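Carbonic anhydrase (Porphyridium purpureum, PDB 1DDZ) probably catalyses the reversible hydration of carbon dioxide to hydrogencarbonate and a proton, as a zinc-dependent carbonic anhydrase of the beta class. Local coordinates at residues L70-A75 against F93-I98; C328-V333 against C382-C387. All blocks are in the same frame, centred on the assembly; numbering follows the deposited sequence.

Interaction 1 of 2, residues L70-A75 against F93-I98. With ZN (zinc ion), chain C.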
ATOM      1  N   LEU A  70      21.847  -0.239   2.568  1.00 11.22           N
ATOM      2  CA  LEU A  70      20.429  -0.408   2.804  1.00  9.31           C
ATOM      3  C   LEU A  70      20.290  -1.893   2.430  1.00 12.25           C
ATOM      4  O   LEU A  70      20.777  -2.327   1.385  1.00 10.98           O
ATOM      5  CB  LEU A  70      19.590   0.410   1.828  1.00 11.16           C
ATOM      6  CG  LEU A  70      18.094   0.564   2.151  1.00 11.85           C
ATOM      7  CD1 LEU A  70      17.346   0.660   0.876  1.00  7.31           C
ATOM      8  CD2 LEU A  70      17.550  -0.547   3.004  1.00  7.00           C
ATOM      9  N   TRP A  71      19.684  -2.678   3.303  1.00 11.14           N
ATOM     10  CA  TRP A  71      19.484  -4.085   3.063  1.00  7.00           C
ATOM     11  C   TRP A  71      18.004  -4.410   3.203  1.00  7.00           C
ATOM     12  O   TRP A  71      17.385  -4.178   4.241  1.00  7.99           O
ATOM     13  CB  TRP A  71      20.297  -4.871   4.057  1.00  9.76           C
ATOM     14  CG  TRP A  71      20.062  -6.359   4.100  1.00 10.26           C
ATOM     15  CD1 TRP A  71      18.952  -7.007   4.565  1.00  9.88           C
ATOM     16  CD2 TRP A  71      21.031  -7.379   3.822  1.00  7.15           C
ATOM     17  NE1 TRP A  71      19.183  -8.354   4.616  1.00  9.27           N
ATOM     18  CE2 TRP A  71      20.449  -8.606   4.168  1.00  7.00           C
ATOM     19  CE3 TRP A  71      22.342  -7.359   3.347  1.00 11.56           C
ATOM     20  CZ2 TRP A  71      21.131  -9.807   4.047  1.00  8.55           C
ATOM     21  CZ3 TRP A  71      23.024  -8.553   3.235  1.00 11.24           C
ATOM     22  CH2 TRP A  71      22.419  -9.760   3.585  1.00 13.94           C
ATOM     23  N   ILE A  72      17.424  -4.903   2.116  1.00 10.94           N
ATOM     24  CA  ILE A  72      16.022  -5.298   2.077  1.00  7.48           C
ATOM     25  C   ILE A  72      16.027  -6.830   2.114  1.00 10.72           C
ATOM     26  O   ILE A  72      16.493  -7.484   1.179  1.00 13.90           O
ATOM     27  CB  ILE A  72      15.348  -4.761   0.811  1.00  9.67           C
ATOM     28  CG1 ILE A  72      15.433  -3.228   0.800  1.00  7.00           C
ATOM     29  CG2 ILE A  72      13.904  -5.269   0.725  1.00 10.35           C
ATOM     30  CD1 ILE A  72      15.598  -2.623  -0.557  1.00  7.00           C
ATOM     31  N   GLY A  73      15.586  -7.382   3.244  1.00  9.80           N
ATOM     32  CA  GLY A  73      15.580  -8.812   3.445  1.00  7.00           C
ATOM     33  C   GLY A  73      14.222  -9.370   3.806  1.00  8.86           C
ATOM     34  O   GLY A  73      13.219  -8.663   3.795  1.00 13.21           O
ATOM     35  N   CYS A  74      14.201 -10.648   4.139  1.00  9.99           N
ATOM     36  CA  CYS A  74      12.989 -11.350   4.476  1.00 13.49           C
ATOM     37  C   CYS A  74      12.834 -11.467   5.976  1.00 13.41           C
ATOM     38  O   CYS A  74      13.807 -11.613   6.704  1.00 10.73           O
ATOM     39  CB  CYS A  74      13.057 -12.764   3.878  1.00  9.03           C
ATOM     40  SG  CYS A  74      11.602 -13.795   4.139  1.00 16.96           S
ATOM     41  N   ALA A  75      11.575 -11.469   6.423  1.00 16.29           N
ATOM     42  CA  ALA A  75      11.248 -11.595   7.833  1.00 13.37           C
ATOM     43  C   ALA A  75      11.633 -12.920   8.468  1.00 15.00           C
ATOM     44  O   ALA A  75      11.768 -12.956   9.670  1.00 15.05           O
ATOM     45  CB  ALA A  75       9.773 -11.330   8.058  1.00 11.98           C
ATOM     46  N   PHE A  93      21.412  -0.463   7.341  1.00 12.52           N
ATOM     47  CA  PHE A  93      20.025  -0.008   7.511  1.00 12.38           C
ATOM     48  C   PHE A  93      19.154  -1.154   6.967  1.00 14.52           C
ATOM     49  O   PHE A  93      19.213  -1.466   5.781  1.00 12.79           O
ATOM     50  CB  PHE A  93      19.823   1.248   6.683  1.00 14.03           C
ATOM     51  CG  PHE A  93      18.647   2.063   7.089  1.00 14.92           C
ATOM     52  CD1 PHE A  93      18.589   2.636   8.353  1.00  9.93           C
ATOM     53  CD2 PHE A  93      17.603   2.293   6.193  1.00 15.53           C
ATOM     54  CE1 PHE A  93      17.512   3.423   8.707  1.00 13.70           C
ATOM     55  CE2 PHE A  93      16.524   3.083   6.551  1.00 14.02           C
ATOM     56  CZ  PHE A  93      16.479   3.646   7.802  1.00 13.66           C
ATOM     57  N   VAL A  94      18.320  -1.744   7.814  1.00 14.86           N
ATOM     58  CA  VAL A  94      17.535  -2.915   7.432  1.00 14.22           C
ATOM     59  C   VAL A  94      16.028  -2.781   7.291  1.00 16.01           C
ATOM     60  O   VAL A  94      15.360  -2.167   8.122  1.00 15.66           O
ATOM     61  CB  VAL A  94      17.787  -4.077   8.433  1.00 12.40           C
ATOM     62  CG1 VAL A  94      17.056  -5.312   8.008  1.00 13.74           C
ATOM     63  CG2 VAL A  94      19.272  -4.377   8.568  1.00 14.20           C
ATOM     64  N   HIS A  95      15.503  -3.375   6.223  1.00 14.57           N
ATOM     65  CA  HIS A  95      14.065  -3.419   5.980  1.00 13.31           C
ATOM     66  C   HIS A  95      13.795  -4.915   5.818  1.00 14.44           C
ATOM     67  O   HIS A  95      14.583  -5.626   5.182  1.00 12.31           O
ATOM     68  CB  HIS A  95      13.686  -2.674   4.698  1.00 11.77           C
ATOM     69  CG  HIS A  95      12.222  -2.716   4.369  1.00 12.78           C
ATOM     70  ND1 HIS A  95      11.235  -2.523   5.314  1.00 14.96           N
ATOM     71  CD2 HIS A  95      11.577  -2.877   3.186  1.00 13.91           C
ATOM     72  CE1 HIS A  95      10.051  -2.553   4.727  1.00 11.45           C
ATOM     73  NE2 HIS A  95      10.231  -2.766   3.436  1.00  8.87           N
ATOM     74  N   ARG A  96      12.764  -5.415   6.489  1.00 12.87           N
ATOM     75  CA  ARG A  96      12.407  -6.825   6.383  1.00 12.01           C
ATOM     76  C   ARG A  96      10.921  -6.984   6.223  1.00 10.53           C
ATOM     77  O   ARG A  96      10.133  -6.330   6.920  1.00  8.16           O
ATOM     78  CB  ARG A  96      12.856  -7.622   7.597  1.00  9.50           C
ATOM     79  CG  ARG A  96      14.327  -7.713   7.715  1.00  8.53           C
ATOM     80  CD  ARG A  96      14.706  -8.722   8.729  1.00  9.30           C
ATOM     81  NE  ARG A  96      16.155  -8.767   8.868  1.00 17.61           N
ATOM     82  CZ  ARG A  96      16.993  -9.340   8.009  1.00 17.93           C
ATOM     83  NH1 ARG A  96      16.535  -9.948   6.926  1.00 21.82           N
ATOM     84  NH2 ARG A  96      18.301  -9.248   8.208  1.00 14.47           N
ATOM     85  N   ASN A  97      10.546  -7.841   5.282  1.00 10.50           N
ATOM     86  CA  ASN A  97       9.148  -8.122   5.014  1.00  9.55           C
ATOM     87  C   ASN A  97       9.059  -9.552   4.508  1.00  7.97           C
ATOM     88  O   ASN A  97      10.074 -10.256   4.473  1.00  7.00           O
ATOM     89  CB  ASN A  97       8.571  -7.114   4.009  1.00  8.88           C
ATOM     90  CG  ASN A  97       9.176  -7.251   2.625  1.00  7.66           C
ATOM     91  OD1 ASN A  97       9.736  -8.298   2.283  1.00 11.58           O
ATOM     92  ND2 ASN A  97       9.082  -6.199   1.831  1.00  7.00           N
ATOM     93  N   ILE A  98       7.852 -10.003   4.184  1.00 11.11           N
ATOM     94  CA  ILE A  98       7.652 -11.360   3.689  1.00 10.26           C
ATOM     95  C   ILE A  98       8.249 -11.513   2.291  1.00  8.25           C
ATOM     96  O   ILE A  98       7.841 -10.825   1.344  1.00 11.30           O
ATOM     97  CB  ILE A  98       6.135 -11.742   3.650  1.00 12.31           C
ATOM     98  CG1 ILE A  98       5.561 -11.816   5.072  1.00  7.00           C
ATOM     99  CG2 ILE A  98       5.937 -13.092   2.916  1.00  8.74           C
ATOM    100  CD1 ILE A  98       6.189 -12.899   5.931  1.00  7.00           C
TER
HETATM  101 ZN    ZN C   1      11.857 -16.131   3.667  1.00 28.56          ZN
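Phe93 meets Leu70 near the start of two parallel strands: its carbonyl O accepts a hydrogen bond from Trp71 N at 2.8 Å, while CD2 of Leu70 approaches the edge of its ring. On the other face of the sheet, the beta-branched Val94, suited to an extended backbone, brings CG1 to 4.3 Å from CD1 of Trp71. His95 N hydrogen-bonds to Trp71 O, and its O receives Gly73 N in a nearly straight bond (N-H...O 175°). Its ring lies beside CG2 of Ile72, and ND1 hydrogen-bonds to Arg350 O farther along the chain. The pairing closes a beta-alpha-beta unit of strand 69-74, helix 81-84 and strand 92-97, the last an outer strand of its sheet, one of two in the chain. From Arg96, CG starts beside the backbone N (chi1 -67°) and the chain runs extended to NE, which brings the guanidinium beside Gly73, where even a CB would collide with NH1. That NH1 donates to Cys74 O at 3.2 Å from above the carbonyl plane; NH2 lies 3.8 Å from Trp71 NE1, the planes 67° apart, two donors with no hydrogen bond between them, and NE1 is buried without a partner. An alanine here would remove the NH1 donor and is likely to leave Cys74 O less firmly held and a gap beside the indole. Asn97 takes over the backbone ladder: its N hydrogen-bonds to Gly73 O, and its O accepts Ala75 N at 2.7 Å, directly after Cys74, whose SG binds zinc at 2.4 Å. Beyond, CD1 of Ile98 makes a loose apolar contact with Ala75 CB (4.5 Å).

Interaction 2 of 2, residues C328-V333 against C382-C387. With ZN (zinc ion), chain D.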
ATOM      1  N   CYS A 328      12.612  -0.855  14.211  1.00  9.67           N
ATOM      2  CA  CYS A 328      12.927   0.229  13.300  1.00 11.13           C
ATOM      3  C   CYS A 328      14.071  -0.111  12.366  1.00 11.74           C
ATOM      4  O   CYS A 328      15.032  -0.748  12.776  1.00 11.43           O
ATOM      5  CB  CYS A 328      13.272   1.492  14.093  1.00  9.48           C
ATOM      6  SG  CYS A 328      13.634   2.911  13.002  1.00 17.81           S
ATOM      7  N   ALA A 329      14.015   0.388  11.141  1.00 15.20           N
ATOM      8  CA  ALA A 329      15.056   0.132  10.157  1.00 15.61           C
ATOM      9  C   ALA A 329      16.447   0.597  10.602  1.00 19.96           C
ATOM     10  O   ALA A 329      17.439   0.175  10.038  1.00 20.02           O
ATOM     11  CB  ALA A 329      14.676   0.692   8.819  1.00 13.52           C
ATOM     12  N   ASP A 330      16.501   1.497  11.583  1.00 24.66           N
ATOM     13  CA  ASP A 330      17.766   1.984  12.132  1.00 30.07           C
ATOM     14  C   ASP A 330      18.571   0.785  12.693  1.00 38.35           C
ATOM     15  O   ASP A 330      19.798   0.699  12.527  1.00 41.19           O
ATOM     16  CB  ASP A 330      17.549   3.042  13.198  1.00 22.46           C
ATOM     17  CG  ASP A 330      17.018   4.352  12.611  1.00 19.90           C
ATOM     18  OD1 ASP A 330      17.495   4.757  11.521  1.00 22.70           O
ATOM     19  OD2 ASP A 330      16.118   4.956  13.194  1.00 16.97           O
ATOM     20  N   SER A 331      17.875  -0.068  13.452  1.00 42.01           N
ATOM     21  CA  SER A 331      18.438  -1.294  14.003  1.00 43.46           C
ATOM     22  C   SER A 331      19.883  -1.347  14.493  1.00 43.55           C
ATOM     23  O   SER A 331      20.719  -2.024  13.902  1.00 47.44           O
ATOM     24  CB  SER A 331      18.211  -2.458  12.994  1.00 44.98           C
ATOM     25  OG  SER A 331      18.055  -1.986  11.647  1.00 46.87           O
ATOM     26  N   ARG A 332      20.208  -0.699  15.601  1.00 41.25           N
ATOM     27  CA  ARG A 332      21.593  -0.815  16.020  1.00 38.44           C
ATOM     28  C   ARG A 332      21.883  -2.126  16.768  1.00 35.50           C
ATOM     29  O   ARG A 332      23.013  -2.376  17.189  1.00 40.02           O
ATOM     30  CB  ARG A 332      22.101   0.427  16.759  1.00 43.54           C
ATOM     31  CG  ARG A 332      23.633   0.509  16.755  1.00 46.01           C
ATOM     32  CD  ARG A 332      24.129   1.925  16.885  1.00 50.03           C
ATOM     33  NE  ARG A 332      24.039   2.684  15.626  1.00 50.87           N
ATOM     34  CZ  ARG A 332      25.033   2.798  14.715  1.00 52.66           C
ATOM     35  NH1 ARG A 332      26.200   2.176  14.889  1.00 50.78           N
ATOM     36  NH2 ARG A 332      24.930   3.660  13.701  1.00 51.65           N
ATOM     37  N   VAL A 333      20.873  -2.983  16.976  1.00 28.06           N
ATOM     38  CA  VAL A 333      21.092  -4.305  17.594  1.00 26.42           C
ATOM     39  C   VAL A 333      20.120  -5.333  17.013  1.00 23.76           C
ATOM     40  O   VAL A 333      18.935  -5.042  16.871  1.00 22.25           O
ATOM     41  CB  VAL A 333      20.888  -4.357  19.125  1.00 22.88           C
ATOM     42  CG1 VAL A 333      21.419  -5.660  19.659  1.00 17.98           C
ATOM     43  CG2 VAL A 333      21.590  -3.161  19.793  1.00 24.86           C
ATOM     44  N   CYS A 382       9.213  -2.778  19.096  1.00 14.64           N
ATOM     45  CA  CYS A 382      10.380  -2.159  19.694  1.00 11.07           C
ATOM     46  C   CYS A 382      10.790  -0.846  19.065  1.00 13.52           C
ATOM     47  O   CYS A 382      10.991  -0.759  17.852  1.00 16.19           O
ATOM     48  CB  CYS A 382      11.559  -3.115  19.646  1.00  9.40           C
ATOM     49  SG  CYS A 382      13.058  -2.494  20.476  1.00 13.66           S
ATOM     50  N   GLY A 383      10.809   0.194  19.891  1.00  8.21           N
ATOM     51  CA  GLY A 383      11.251   1.503  19.439  1.00 12.93           C
ATOM     52  C   GLY A 383      12.635   1.710  20.048  1.00  9.23           C
ATOM     53  O   GLY A 383      13.093   0.865  20.811  1.00 11.57           O
ATOM     54  N   HIS A 384      13.311   2.810  19.748  1.00 10.96           N
ATOM     55  CA  HIS A 384      14.644   3.047  20.316  1.00 13.12           C
ATOM     56  C   HIS A 384      14.867   4.541  20.520  1.00 14.20           C
ATOM     57  O   HIS A 384      14.418   5.357  19.705  1.00 18.20           O
ATOM     58  CB  HIS A 384      15.779   2.398  19.456  1.00 13.69           C
ATOM     59  CG  HIS A 384      15.864   2.906  18.044  1.00  8.53           C
ATOM     60  ND1 HIS A 384      16.950   3.604  17.576  1.00 10.70           N
ATOM     61  CD2 HIS A 384      14.977   2.862  17.019  1.00 11.00           C
ATOM     62  CE1 HIS A 384      16.729   3.980  16.329  1.00  9.38           C
ATOM     63  NE2 HIS A 384      15.534   3.547  15.961  1.00  7.95           N
ATOM     64  N   TYR A 385      15.550   4.904  21.608  1.00 13.28           N
ATOM     65  CA  TYR A 385      15.794   6.317  21.911  1.00 11.68           C
ATOM     66  C   TYR A 385      16.603   6.985  20.834  1.00 12.30           C
ATOM     67  O   TYR A 385      17.390   6.344  20.161  1.00 17.89           O
ATOM     68  CB  TYR A 385      16.457   6.475  23.266  1.00 10.32           C
ATOM     69  CG  TYR A 385      15.515   6.122  24.380  1.00 10.17           C
ATOM     70  CD1 TYR A 385      15.878   5.214  25.363  1.00 12.59           C
ATOM     71  CD2 TYR A 385      14.233   6.672  24.425  1.00 11.67           C
ATOM     72  CE1 TYR A 385      14.993   4.858  26.371  1.00 14.64           C
ATOM     73  CE2 TYR A 385      13.341   6.321  25.426  1.00  9.07           C
ATOM     74  CZ  TYR A 385      13.727   5.412  26.392  1.00 13.24           C
ATOM     75  OH  TYR A 385      12.845   5.039  27.377  1.00 18.85           O
ATOM     76  N   ALA A 386      16.309   8.249  20.596  1.00 12.78           N
ATOM     77  CA  ALA A 386      16.989   9.020  19.560  1.00 19.12           C
ATOM     78  C   ALA A 386      16.719   8.550  18.117  1.00 19.22           C
ATOM     79  O   ALA A 386      17.420   8.952  17.196  1.00 19.61           O
ATOM     80  CB  ALA A 386      18.502   9.096  19.838  1.00 17.46           C
ATOM     81  N   CYS A 387      15.668   7.748  17.925  1.00 20.20           N
ATOM     82  CA  CYS A 387      15.269   7.265  16.595  1.00 14.78           C
ATOM     83  C   CYS A 387      15.258   8.374  15.515  1.00 11.79           C
ATOM     84  O   CYS A 387      14.468   9.322  15.589  1.00 13.56           O
ATOM     85  CB  CYS A 387      13.874   6.613  16.678  1.00 12.47           C
ATOM     86  SG  CYS A 387      13.248   5.950  15.096  1.00 19.42           S
TER
HETATM   87 ZN    ZN D   2      14.784   4.440  14.319  1.00 13.52          ZN
HETATM   88  O   HOH W   1      13.629  -0.689  17.003  1.00 15.54           O
HETATM   89  O   HOH W   2      18.140   6.534  15.082  1.00 30.89           O
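Cys328, Asp330, His384 and Cys387 converge on one zinc ion, and nearly everything that passes between 328-333 and 382-387 goes through it. Cys328 holds SG anti to its backbone N, pointing a soft sulfur ligand at the metal, 2.3 Å from zinc. Asp330 reaches the same ion with OD2 at 1.8 Å, while its OD1 stays 3.9 Å from zinc, so the carboxylate binds through one oxygen. His384 carries CG between its backbone N and carbonyl carbon (chi1 60°); with CB directed toward 328-333, this delivers NE2 to zinc at 2.0 Å. Such a Cys-Asp-His-Cys tetrad, with Cys328 ending strand 323-328, Asp330 in the loop after it and two ligands from the His384-Cys387 turn, is the Asp-ligated (closed) form of the beta-class carbonic anhydrase zinc site. The carboxylate stands 71° to the imidazole plane, with OD2 at the ring edge. Cys387 closes a type II turn from His384; its CB lies 3.5 Å over one ring face, toward the rim, and SG binds zinc while capping the following helix. Asp330 N donates almost straight to Cys328 SG (3.5 Å, 175°), which fixes the loop's backbone against the metal-bound sulfur. One water bridges Cys328 N and Cys382 O.

Interaction 1 precedes interaction 2 in the chain and lies in the first of the two carbonic anhydrase family regions, interaction 2 in the second, yet their centres are only about 14 Å apart and the two touch. Val94 N of 93-98 lies 3.1 Å from Ala329 O, a probable hydrogen bond that ties strand 92-97 to the loop bearing Asp330. Phe93 packs on the same loop: its CE1 is 3.1 Å from Asp330 OD1, the oxygen not bound to zinc, and its side chain comes within about 6 Å of that metal. Interaction 1 also supplies Cys74 to the first zinc, completed by Asp76, His130 and Cys133, while flanking the second zinc site, held by interaction 2.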